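Local structure of monomethylamine methyltransferase mtmB1 (Methanosarcina barkeri, 1TV4) at residues I125-P130 against I363-A368; D254-E259 against S289-H294; G304-R309 against Q333-A338. The protein catalyses transfer of the methyl group from monomethylamine to the corrinoid cofactor of its partner protein MtmC, a step in methanogenesis. All blocks are in the same frame, centred on the assembly; numbering follows the deposited sequence.

Contact 1: residues I125-P130 against I363-A368. With BG3 (3-methyl-5-sulfo-pyrrolidine-2-carboxylic acid), chain L.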
loop_
_atom_site.group_PDB
_atom_site.type_symbol
_atom_site.label_atom_id
_atom_site.label_comp_id
_atom_site.label_asym_id
_atom_site.label_seq_id
_atom_site.Cartn_x
_atom_site.Cartn_y
_atom_site.Cartn_z
ATOM N N ILE A 125 -9.425 -19.624 -20.091
ATOM C CA ILE A 125 -8.417 -18.590 -19.920
ATOM C C ILE A 125 -7.185 -19.044 -20.691
ATOM O O ILE A 125 -6.778 -20.205 -20.595
ATOM C CB ILE A 125 -8.047 -18.415 -18.426
ATOM C CG1 ILE A 125 -9.249 -17.872 -17.650
ATOM C CG2 ILE A 125 -6.847 -17.490 -18.283
ATOM C CD1 ILE A 125 -9.733 -16.511 -18.126
ATOM N N VAL A 126 -6.602 -18.130 -21.460
ATOM C CA VAL A 126 -5.417 -18.430 -22.256
ATOM C C VAL A 126 -4.158 -17.950 -21.539
ATOM O O VAL A 126 -3.918 -16.745 -21.415
ATOM C CB VAL A 126 -5.491 -17.749 -23.645
ATOM C CG1 VAL A 126 -4.226 -18.045 -24.446
ATOM C CG2 VAL A 126 -6.723 -18.237 -24.395
ATOM N N GLN A 127 -3.368 -18.901 -21.051
ATOM C CA GLN A 127 -2.125 -18.592 -20.355
ATOM C C GLN A 127 -0.996 -18.873 -21.337
ATOM O O GLN A 127 -0.586 -20.019 -21.514
ATOM C CB GLN A 127 -1.991 -19.470 -19.107
ATOM C CG GLN A 127 -0.745 -19.207 -18.275
ATOM C CD GLN A 127 -0.885 -19.730 -16.859
ATOM O OE1 GLN A 127 -0.537 -20.878 -16.558
ATOM N NE2 GLN A 127 -1.418 -18.895 -15.983
ATOM N N GLY A 128 -0.506 -17.819 -21.982
ATOM C CA GLY A 128 0.545 -17.987 -22.966
ATOM C C GLY A 128 1.922 -17.564 -22.514
ATOM O O GLY A 128 2.083 -16.608 -21.757
ATOM N N GLY A 129 2.926 -18.291 -22.987
ATOM C CA GLY A 129 4.293 -17.973 -22.632
ATOM C C GLY A 129 5.233 -19.069 -23.091
ATOM O O GLY A 129 4.787 -20.056 -23.678
ATOM N N PRO A 130 6.544 -18.913 -22.850
ATOM C CA PRO A 130 7.559 -19.900 -23.236
ATOM C C PRO A 130 7.302 -21.236 -22.553
ATOM O O PRO A 130 7.906 -22.253 -22.897
ATOM C CB PRO A 130 8.862 -19.249 -22.783
ATOM C CG PRO A 130 8.569 -17.779 -22.967
ATOM C CD PRO A 130 7.180 -17.673 -22.369
ATOM N N ILE A 363 -8.146 -23.354 -17.836
ATOM C CA ILE A 363 -6.960 -22.645 -18.299
ATOM C C ILE A 363 -6.114 -23.471 -19.264
ATOM O O ILE A 363 -5.919 -24.667 -19.058
ATOM C CB ILE A 363 -6.058 -22.270 -17.097
ATOM C CG1 ILE A 363 -6.828 -21.375 -16.119
ATOM C CG2 ILE A 363 -4.791 -21.584 -17.584
ATOM C CD1 ILE A 363 -6.120 -21.179 -14.791
ATOM N N LEU A 364 -5.625 -22.823 -20.318
ATOM C CA LEU A 364 -4.755 -23.471 -21.296
ATOM C C LEU A 364 -3.382 -22.832 -21.092
ATOM O O LEU A 364 -3.237 -21.622 -21.247
ATOM C CB LEU A 364 -5.247 -23.196 -22.719
ATOM C CG LEU A 364 -6.718 -23.508 -22.994
ATOM C CD1 LEU A 364 -7.003 -23.328 -24.480
ATOM C CD2 LEU A 364 -7.033 -24.931 -22.556
ATOM N N SER A 365 -2.378 -23.631 -20.742
ATOM C CA SER A 365 -1.037 -23.101 -20.498
ATOM C C SER A 365 -0.040 -23.594 -21.549
ATOM O O SER A 365 0.413 -24.741 -21.497
ATOM C CB SER A 365 -0.571 -23.513 -19.096
ATOM O OG SER A 365 0.550 -22.758 -18.667
ATOM N N GLY A 366 0.301 -22.723 -22.496
ATOM C CA GLY A 366 1.232 -23.096 -23.551
ATOM C C GLY A 366 1.908 -21.889 -24.176
ATOM O O GLY A 366 1.607 -20.759 -23.796
ATOM N N VAL A 367 2.775 -22.099 -25.168
ATOM C CA VAL A 367 3.087 -23.422 -25.713
ATOM C C VAL A 367 4.587 -23.717 -25.639
ATOM O O VAL A 367 5.408 -22.910 -26.072
ATOM C CB VAL A 367 2.640 -23.506 -27.200
ATOM C CG1 VAL A 367 2.999 -24.867 -27.791
ATOM C CG2 VAL A 367 1.141 -23.251 -27.305
ATOM N N ALA A 368 4.944 -24.871 -25.086
ATOM C CA ALA A 368 6.348 -25.258 -24.984
ATOM C C ALA A 368 6.752 -25.941 -26.291
ATOM O O ALA A 368 6.965 -27.153 -26.337
ATOM C CB ALA A 368 6.549 -26.211 -23.810
HETATM C C1 BG3 L . 3.354 -24.550 -16.578
HETATM C C2 BG3 L . 4.665 -25.402 -16.662
HETATM C C3 BG3 L . 5.963 -24.752 -16.286
HETATM C C4 BG3 L . 6.886 -25.921 -16.482
HETATM C C5 BG3 L . 6.005 -26.922 -15.667
HETATM C C6 BG3 L . 6.361 -23.667 -17.208
HETATM O O1 BG3 L . 2.617 -24.366 -17.550
HETATM N N1 BG3 L . 4.530 -26.592 -15.810
HETATM S S1 BG3 L . 6.326 -28.611 -16.183
HETATM O O2 BG3 L . 7.768 -28.874 -16.016
HETATM O O3 BG3 L . 5.483 -29.506 -15.375
HETATM O O4 BG3 L . 5.993 -28.729 -17.614
#
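Gln127 and Ser365 meet side by side next to the bound BG3. Ser365 OG lies 3.0 Å from Gln127 OE1 and 2.8 Å from BG3 O1. The hydroxyl has one proton for these two acceptors, so which bond it makes is not settled. With OG anti to the backbone N (chi1 -165°), the Ser365 hydroxyl is placed between Gln127 OE1 and BG3 O1. The Gln127 chain runs extended, and its NE2 is hydrogen-bonded to Thr155 on the next strand. Replacing Gln127 with an alanine would probably leave Ser365 OG without its amide neighbour and Thr155 without its NE2 partner. Behind these side chains the backbones pair as parallel strands. This pair closes the TIM barrel: 125-128 is its first strand and 363-366 its last. Leu364 N bonds Ile125 O at 2.9 Å, Gln127 N bonds Leu364 O at 2.7 Å, and Gly366 N bonds Gln127 O at 3.0 Å. Ile125 CB packs on Ile363 CG1 at 3.9 Å, on the same face as Gln127 and Ser365. Val126 and Leu364 point the other way, onto helix 380-393. Past the strands, Gly129 N reaches Gly366 O at 2.9 Å; this carbonyl belongs to the cis peptide between Gly366 and Val367.

Contact 2: residues D254-E259 against S289-H294. With BG3 (3-methyl-5-sulfo-pyrrolidine-2-carboxylic acid), chain L.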
loop_
_atom_site.group_PDB
_atom_site.type_symbol
_atom_site.label_atom_id
_atom_site.label_comp_id
_atom_site.label_asym_id
_atom_site.label_seq_id
_atom_site.Cartn_x
_atom_site.Cartn_y
_atom_site.Cartn_z
ATOM N N ASP A 254 -0.963 -17.151 -1.275
ATOM C CA ASP A 254 -0.755 -17.205 -2.725
ATOM C C ASP A 254 -1.716 -18.175 -3.415
ATOM O O ASP A 254 -2.085 -19.204 -2.841
ATOM C CB ASP A 254 0.663 -17.697 -3.067
ATOM C CG ASP A 254 1.748 -16.706 -2.721
ATOM O OD1 ASP A 254 1.505 -15.486 -2.819
ATOM O OD2 ASP A 254 2.866 -17.158 -2.375
ATOM N N ILE A 255 -2.109 -17.852 -4.647
ATOM C CA ILE A 255 -2.954 -18.754 -5.433
ATOM C C ILE A 255 -1.997 -19.905 -5.756
ATOM O O ILE A 255 -0.889 -19.672 -6.251
ATOM C CB ILE A 255 -3.432 -18.074 -6.742
ATOM C CG1 ILE A 255 -4.482 -17.008 -6.404
ATOM C CG2 ILE A 255 -3.984 -19.114 -7.719
ATOM C CD1 ILE A 255 -4.971 -16.211 -7.598
ATOM N N ILE A 256 -2.412 -21.133 -5.453
ATOM C CA ILE A 256 -1.568 -22.307 -5.665
ATOM C C ILE A 256 -1.969 -23.169 -6.854
ATOM O O ILE A 256 -3.118 -23.591 -6.973
ATOM C CB ILE A 256 -1.553 -23.210 -4.397
ATOM C CG1 ILE A 256 -0.922 -22.452 -3.227
ATOM C CG2 ILE A 256 -0.777 -24.511 -4.674
ATOM C CD1 ILE A 256 -0.934 -23.228 -1.915
ATOM N N MET A 257 -1.006 -23.420 -7.735
ATOM C CA MET A 257 -1.248 -24.267 -8.893
ATOM C C MET A 257 -0.412 -25.537 -8.748
ATOM O O MET A 257 0.805 -25.511 -8.933
ATOM C CB MET A 257 -0.853 -23.572 -10.196
ATOM C CG MET A 257 -1.109 -24.446 -11.429
ATOM S SD MET A 257 -0.128 -23.982 -12.868
ATOM C CE MET A 257 1.418 -24.811 -12.472
ATOM N N ASP A 258 -1.074 -26.633 -8.396
ATOM C CA ASP A 258 -0.416 -27.930 -8.248
ATOM C C ASP A 258 -0.374 -28.534 -9.648
ATOM O O ASP A 258 -1.357 -28.479 -10.379
ATOM C CB ASP A 258 -1.237 -28.821 -7.314
ATOM C CG ASP A 258 -0.797 -30.276 -7.352
ATOM O OD1 ASP A 258 -0.075 -30.709 -6.429
ATOM O OD2 ASP A 258 -1.173 -30.983 -8.308
ATOM N N GLU A 259 0.773 -29.098 -10.025
ATOM C CA GLU A 259 0.944 -29.698 -11.350
ATOM C C GLU A 259 1.394 -31.154 -11.267
ATOM O O GLU A 259 2.090 -31.545 -10.335
ATOM C CB GLU A 259 1.977 -28.891 -12.154
ATOM C CG GLU A 259 2.336 -29.426 -13.556
ATOM C CD GLU A 259 3.373 -30.552 -13.536
ATOM O OE1 GLU A 259 4.297 -30.495 -12.696
ATOM O OE2 GLU A 259 3.278 -31.480 -14.370
ATOM N N SER A 289 -1.632 -30.549 -1.663
ATOM C CA SER A 289 -1.123 -29.221 -1.987
ATOM C C SER A 289 -2.046 -28.032 -1.724
ATOM O O SER A 289 -1.652 -26.896 -1.991
ATOM C CB SER A 289 -0.705 -29.193 -3.457
ATOM O OG SER A 289 0.140 -30.292 -3.761
ATOM N N SER A 290 -3.251 -28.279 -1.213
ATOM C CA SER A 290 -4.204 -27.190 -0.951
ATOM C C SER A 290 -4.311 -26.307 -2.199
ATOM O O SER A 290 -4.447 -25.085 -2.107
ATOM C CB SER A 290 -3.733 -26.327 0.226
ATOM O OG SER A 290 -3.654 -27.064 1.435
ATOM N N ALA A 291 -4.258 -26.937 -3.366
ATOM C CA ALA A 291 -4.301 -26.214 -4.632
ATOM C C ALA A 291 -5.549 -25.382 -4.891
ATOM O O ALA A 291 -6.646 -25.740 -4.463
ATOM C CB ALA A 291 -4.115 -27.190 -5.783
ATOM N N SER A 292 -5.356 -24.266 -5.598
ATOM C CA SER A 292 -6.454 -23.396 -6.015
ATOM C C SER A 292 -6.906 -24.028 -7.331
ATOM O O SER A 292 -8.094 -24.079 -7.643
ATOM C CB SER A 292 -5.955 -21.971 -6.266
ATOM O OG SER A 292 -5.491 -21.380 -5.065
ATOM N N TRP A 293 -5.933 -24.506 -8.105
ATOM C CA TRP A 293 -6.217 -25.200 -9.357
ATOM C C TRP A 293 -5.098 -26.187 -9.682
ATOM O O TRP A 293 -3.992 -26.077 -9.153
ATOM C CB TRP A 293 -6.452 -24.226 -10.527
ATOM C CG TRP A 293 -5.298 -23.366 -10.969
ATOM C CD1 TRP A 293 -4.817 -22.250 -10.345
ATOM C CD2 TRP A 293 -4.578 -23.474 -12.207
ATOM N NE1 TRP A 293 -3.856 -21.646 -11.125
ATOM C CE2 TRP A 293 -3.690 -22.378 -12.272
ATOM C CE3 TRP A 293 -4.603 -24.389 -13.270
ATOM C CZ2 TRP A 293 -2.835 -22.169 -13.362
ATOM C CZ3 TRP A 293 -3.752 -24.183 -14.356
ATOM C CH2 TRP A 293 -2.880 -23.079 -14.393
ATOM N N HIS A 294 -5.399 -27.165 -10.532
ATOM C CA HIS A 294 -4.423 -28.195 -10.889
ATOM C C HIS A 294 -4.077 -28.172 -12.368
ATOM O O HIS A 294 -4.964 -28.093 -13.215
ATOM C CB HIS A 294 -4.976 -29.580 -10.526
ATOM C CG HIS A 294 -4.113 -30.718 -10.981
ATOM N ND1 HIS A 294 -2.920 -31.041 -10.371
ATOM C CD2 HIS A 294 -4.265 -31.600 -11.998
ATOM C CE1 HIS A 294 -2.373 -32.072 -10.993
ATOM N NE2 HIS A 294 -3.169 -32.431 -11.984
HETATM C C1 BG3 L . 3.354 -24.550 -16.578
HETATM C C2 BG3 L . 4.665 -25.402 -16.662
HETATM C C3 BG3 L . 5.963 -24.752 -16.286
HETATM C C4 BG3 L . 6.886 -25.921 -16.482
HETATM C C5 BG3 L . 6.005 -26.922 -15.667
HETATM C C6 BG3 L . 6.361 -23.667 -17.208
HETATM O O1 BG3 L . 2.617 -24.366 -17.550
HETATM N N1 BG3 L . 4.530 -26.592 -15.810
HETATM S S1 BG3 L . 6.326 -28.611 -16.183
HETATM O O2 BG3 L . 7.768 -28.874 -16.016
HETATM O O3 BG3 L . 5.483 -29.506 -15.375
HETATM O O4 BG3 L . 5.993 -28.729 -17.614
#
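Trp293 CG stands between its own backbone N and carbonyl carbon (chi1 65°), while Met257 CG is turned anti to its backbone N (chi1 -180°). These two choices bring the methionine chain over one face of the indole. Met257 CG makes a CH-pi contact, 3.4 Å from the centroid of the Trp293 six-membered ring and almost on the ring normal. Met257 SD follows as a Met-aromatic contact, 3.7 Å from the same centroid and further off the normal. Trp293 NE1 is held by Ser227, which helps fix the turn of the ring.

The next residue pair meets on the other face of the sheet. Asp258 OD2 accepts a hydrogen bond from His294 ND1 at 2.7 Å, using its anti lone pair. The carboxylate and imidazole planes are nearly coplanar, 29° apart, and Asp258 sits at the ring edge. Asp258 OD1 accepts from Ser289 OG at 2.7 Å. OD2 has a second donor in Gln232. Both oxygens of this buried carboxylate are thus engaged, by three donors in all.

These residues lie on neighbouring parallel strands of the TIM barrel, 255-259 and 293-300, joined in the usual beta-alpha-beta crossover through helix 271-288. Where the second strand begins, Ile256 O accepts two backbone donors, Ser292 N at 2.7 Å and Trp293 N at 3.2 Å. Ile256 N in turn bonds Ser292 OG at 3.1 Å, and that hydroxyl is also tied to Gln99. Ala291 CB rests against Asp258 CB at 3.6 Å. Arg108 of the second subunit hydrogen-bonds Ser290 O and packs on Ile256, so the turn after the helix also meets the subunit interface. At the far end of its strand, Glu259 enters the BG3 pocket; in the conformer described, its OE1 is hydrogen-bonded to Ser231.

Contact 3: residues G304-R309 against Q333-A338. With BG3 (3-methyl-5-sulfo-pyrrolidine-2-carboxylic acid), chain L.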
loop_
_atom_site.group_PDB
_atom_site.type_symbol
_atom_site.label_atom_id
_atom_site.label_comp_id
_atom_site.label_asym_id
_atom_site.label_seq_id
_atom_site.Cartn_x
_atom_site.Cartn_y
_atom_site.Cartn_z
ATOM N N GLY A 304 7.421 -37.690 -25.777
ATOM C CA GLY A 304 7.584 -36.559 -24.877
ATOM C C GLY A 304 6.653 -35.400 -25.189
ATOM O O GLY A 304 6.927 -34.254 -24.822
ATOM N N SER A 305 5.549 -35.696 -25.869
ATOM C CA SER A 305 4.573 -34.676 -26.232
ATOM C C SER A 305 3.253 -34.890 -25.499
ATOM O O SER A 305 2.915 -36.010 -25.108
ATOM C CB SER A 305 4.334 -34.694 -27.744
ATOM O OG SER A 305 3.297 -33.804 -28.118
ATOM N N THR A 306 2.510 -33.805 -25.314
ATOM C CA THR A 306 1.225 -33.859 -24.630
ATOM C C THR A 306 0.074 -33.947 -25.628
ATOM O O THR A 306 -1.085 -34.057 -25.229
ATOM C CB THR A 306 0.995 -32.593 -23.786
ATOM O OG1 THR A 306 1.156 -31.444 -24.625
ATOM C CG2 THR A 306 1.977 -32.519 -22.629
ATOM N N ASN A 307 0.382 -33.899 -26.921
ATOM C CA ASN A 307 -0.677 -33.940 -27.919
ATOM C C ASN A 307 -0.738 -35.170 -28.817
ATOM O O ASN A 307 -1.174 -35.078 -29.965
ATOM C CB ASN A 307 -0.647 -32.666 -28.782
ATOM C CG ASN A 307 0.708 -32.405 -29.402
ATOM O OD1 ASN A 307 1.431 -31.494 -28.989
ATOM N ND2 ASN A 307 1.063 -33.205 -30.402
ATOM N N THR A 308 -0.309 -36.320 -28.303
ATOM C CA THR A 308 -0.389 -37.544 -29.092
ATOM C C THR A 308 -1.815 -38.043 -28.900
ATOM O O THR A 308 -2.524 -37.585 -27.999
ATOM C CB THR A 308 0.596 -38.636 -28.604
ATOM O OG1 THR A 308 0.219 -39.083 -27.297
ATOM C CG2 THR A 308 2.017 -38.096 -28.568
ATOM N N ARG A 309 -2.245 -38.974 -29.743
ATOM C CA ARG A 309 -3.596 -39.498 -29.631
ATOM C C ARG A 309 -3.883 -39.993 -28.215
ATOM O O ARG A 309 -4.928 -39.682 -27.642
ATOM C CB ARG A 309 -3.802 -40.633 -30.642
ATOM C CG ARG A 309 -5.206 -41.213 -30.662
ATOM C CD ARG A 309 -5.353 -42.204 -31.812
ATOM N NE ARG A 309 -5.259 -41.549 -33.114
ATOM C CZ ARG A 309 -6.288 -41.005 -33.758
ATOM N NH1 ARG A 309 -7.500 -41.039 -33.223
ATOM N NH2 ARG A 309 -6.103 -40.428 -34.939
ATOM N N GLN A 333 -1.083 -28.308 -19.866
ATOM C CA GLN A 333 0.103 -27.677 -20.440
ATOM C C GLN A 333 0.438 -28.260 -21.811
ATOM O O GLN A 333 0.237 -29.448 -22.057
ATOM C CB GLN A 333 1.290 -27.813 -19.479
ATOM C CG GLN A 333 1.752 -29.232 -19.214
ATOM C CD GLN A 333 2.732 -29.312 -18.056
ATOM O OE1 GLN A 333 3.353 -30.349 -17.820
ATOM N NE2 GLN A 333 2.872 -28.215 -17.323
ATOM N N TYR A 334 0.964 -27.413 -22.691
ATOM C CA TYR A 334 1.279 -27.789 -24.072
ATOM C C TYR A 334 2.726 -28.081 -24.459
ATOM O O TYR A 334 3.591 -27.208 -24.370
ATOM C CB TYR A 334 0.734 -26.698 -25.005
ATOM C CG TYR A 334 -0.770 -26.552 -24.965
ATOM C CD1 TYR A 334 -1.445 -26.357 -23.757
ATOM C CD2 TYR A 334 -1.527 -26.668 -26.132
ATOM C CE1 TYR A 334 -2.840 -26.295 -23.713
ATOM C CE2 TYR A 334 -2.918 -26.606 -26.099
ATOM C CZ TYR A 334 -3.570 -26.425 -24.890
ATOM O OH TYR A 334 -4.947 -26.420 -24.858
ATOM N N TYR A 335 2.967 -29.306 -24.926
ATOM C CA TYR A 335 4.293 -29.729 -25.363
ATOM C C TYR A 335 4.278 -30.383 -26.744
ATOM O O TYR A 335 4.231 -31.609 -26.856
ATOM C CB TYR A 335 4.904 -30.724 -24.378
ATOM C CG TYR A 335 5.550 -30.101 -23.168
ATOM C CD1 TYR A 335 4.792 -29.731 -22.056
ATOM C CD2 TYR A 335 6.930 -29.912 -23.122
ATOM C CE1 TYR A 335 5.400 -29.196 -20.925
ATOM C CE2 TYR A 335 7.544 -29.380 -22.002
ATOM C CZ TYR A 335 6.776 -29.027 -20.905
ATOM O OH TYR A 335 7.399 -28.539 -19.782
ATOM N N PRO A 336 4.301 -29.575 -27.811
ATOM C CA PRO A 336 4.299 -30.126 -29.172
ATOM C C PRO A 336 5.695 -30.649 -29.515
ATOM O O PRO A 336 6.683 -30.227 -28.912
ATOM C CB PRO A 336 3.942 -28.920 -30.044
ATOM C CG PRO A 336 3.260 -27.969 -29.092
ATOM C CD PRO A 336 4.075 -28.122 -27.840
ATOM N N CYS A 337 5.775 -31.560 -30.482
ATOM C CA CYS A 337 7.068 -32.093 -30.909
ATOM C C CYS A 337 7.767 -31.083 -31.806
ATOM O O CYS A 337 8.962 -30.827 -31.659
ATOM C CB CYS A 337 6.888 -33.390 -31.700
ATOM S SG CYS A 337 6.296 -34.784 -30.747
ATOM N N ALA A 338 7.010 -30.517 -32.741
ATOM C CA ALA A 338 7.543 -29.548 -33.693
ATOM C C ALA A 338 7.878 -28.198 -33.066
ATOM O O ALA A 338 7.313 -27.816 -32.039
ATOM C CB ALA A 338 6.561 -29.356 -34.839
HETATM C C1 BG3 L . 3.354 -24.550 -16.578
HETATM C C2 BG3 L . 4.665 -25.402 -16.662
HETATM C C3 BG3 L . 5.963 -24.752 -16.286
HETATM C C4 BG3 L . 6.886 -25.921 -16.482
HETATM C C5 BG3 L . 6.005 -26.922 -15.667
HETATM C C6 BG3 L . 6.361 -23.667 -17.208
HETATM O O1 BG3 L . 2.617 -24.366 -17.550
HETATM N N1 BG3 L . 4.530 -26.592 -15.810
HETATM S S1 BG3 L . 6.326 -28.611 -16.183
HETATM O O2 BG3 L . 7.768 -28.874 -16.016
HETATM O O3 BG3 L . 5.483 -29.506 -15.375
HETATM O O4 BG3 L . 5.993 -28.729 -17.614
#
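The Tyr335 ring meets Thr306 CG2 obliquely, with CG2 4.0 Å from Tyr335 CD1. At the ring edge, near its plane, lies BG3 O4 of the sulfonate, to which Tyr335 OH donates at 2.6 Å. The two segments are loops at the ends of strands 293-300 and 330-333 of the TIM barrel, Gln333 closing the latter strand. Tyr335 is joined to the other loop by its backbone. Tyr335 N donates to Thr306 OG1 at 2.8 Å, a bond set up by the Thr306 torsion, which puts OG1 between the backbone N and the carbonyl carbon (chi1 54°). The same hydroxyl is also hydrogen-bonded to Gln352 OE1, so two partners engage it. Tyr335 O accepts twice, from Ser305 OG at 2.7 Å and from Thr306 N at 3.2 Å, both donors tilted out of the carbonyl plane. These bonds fix the Tyr335 backbone from which the ring extends to the ligand. Ser305 OG also accepts from the backbone N of Asn307 at 3.2 Å, an ST turn. Asn307 OD1 lies 3.2 Å from Pro336 CA, while its ND2 is bonded to Glu348 of helix 343-358. Beyond the proline, Cys337 SG rests 3.6 Å from Ser305 CB.

How the contacts relate
All three contacts are largely buried and touch BG3, but they hold different parts of the barrel. Contacts 1 and 2 each join adjacent parallel strands. Contact 3 joins loops at the strand ends, through two hydroxyl bonds and one backbone bond. Contact 2 mixes an aromatic face with a buried carboxylate and reaches the second subunit; no other chain touches contacts 1 and 3. The sites also meet one another. Ile363 CD1 of contact 1 packs on Trp293 CE2 of contact 2 at 3.7 Å. Tyr334 of contact 3 probably hydrogen-bonds Ser365 and Ala368 of contact 1 through its backbone. The centres of contacts 2 and 3 are farthest apart, about 23 Å.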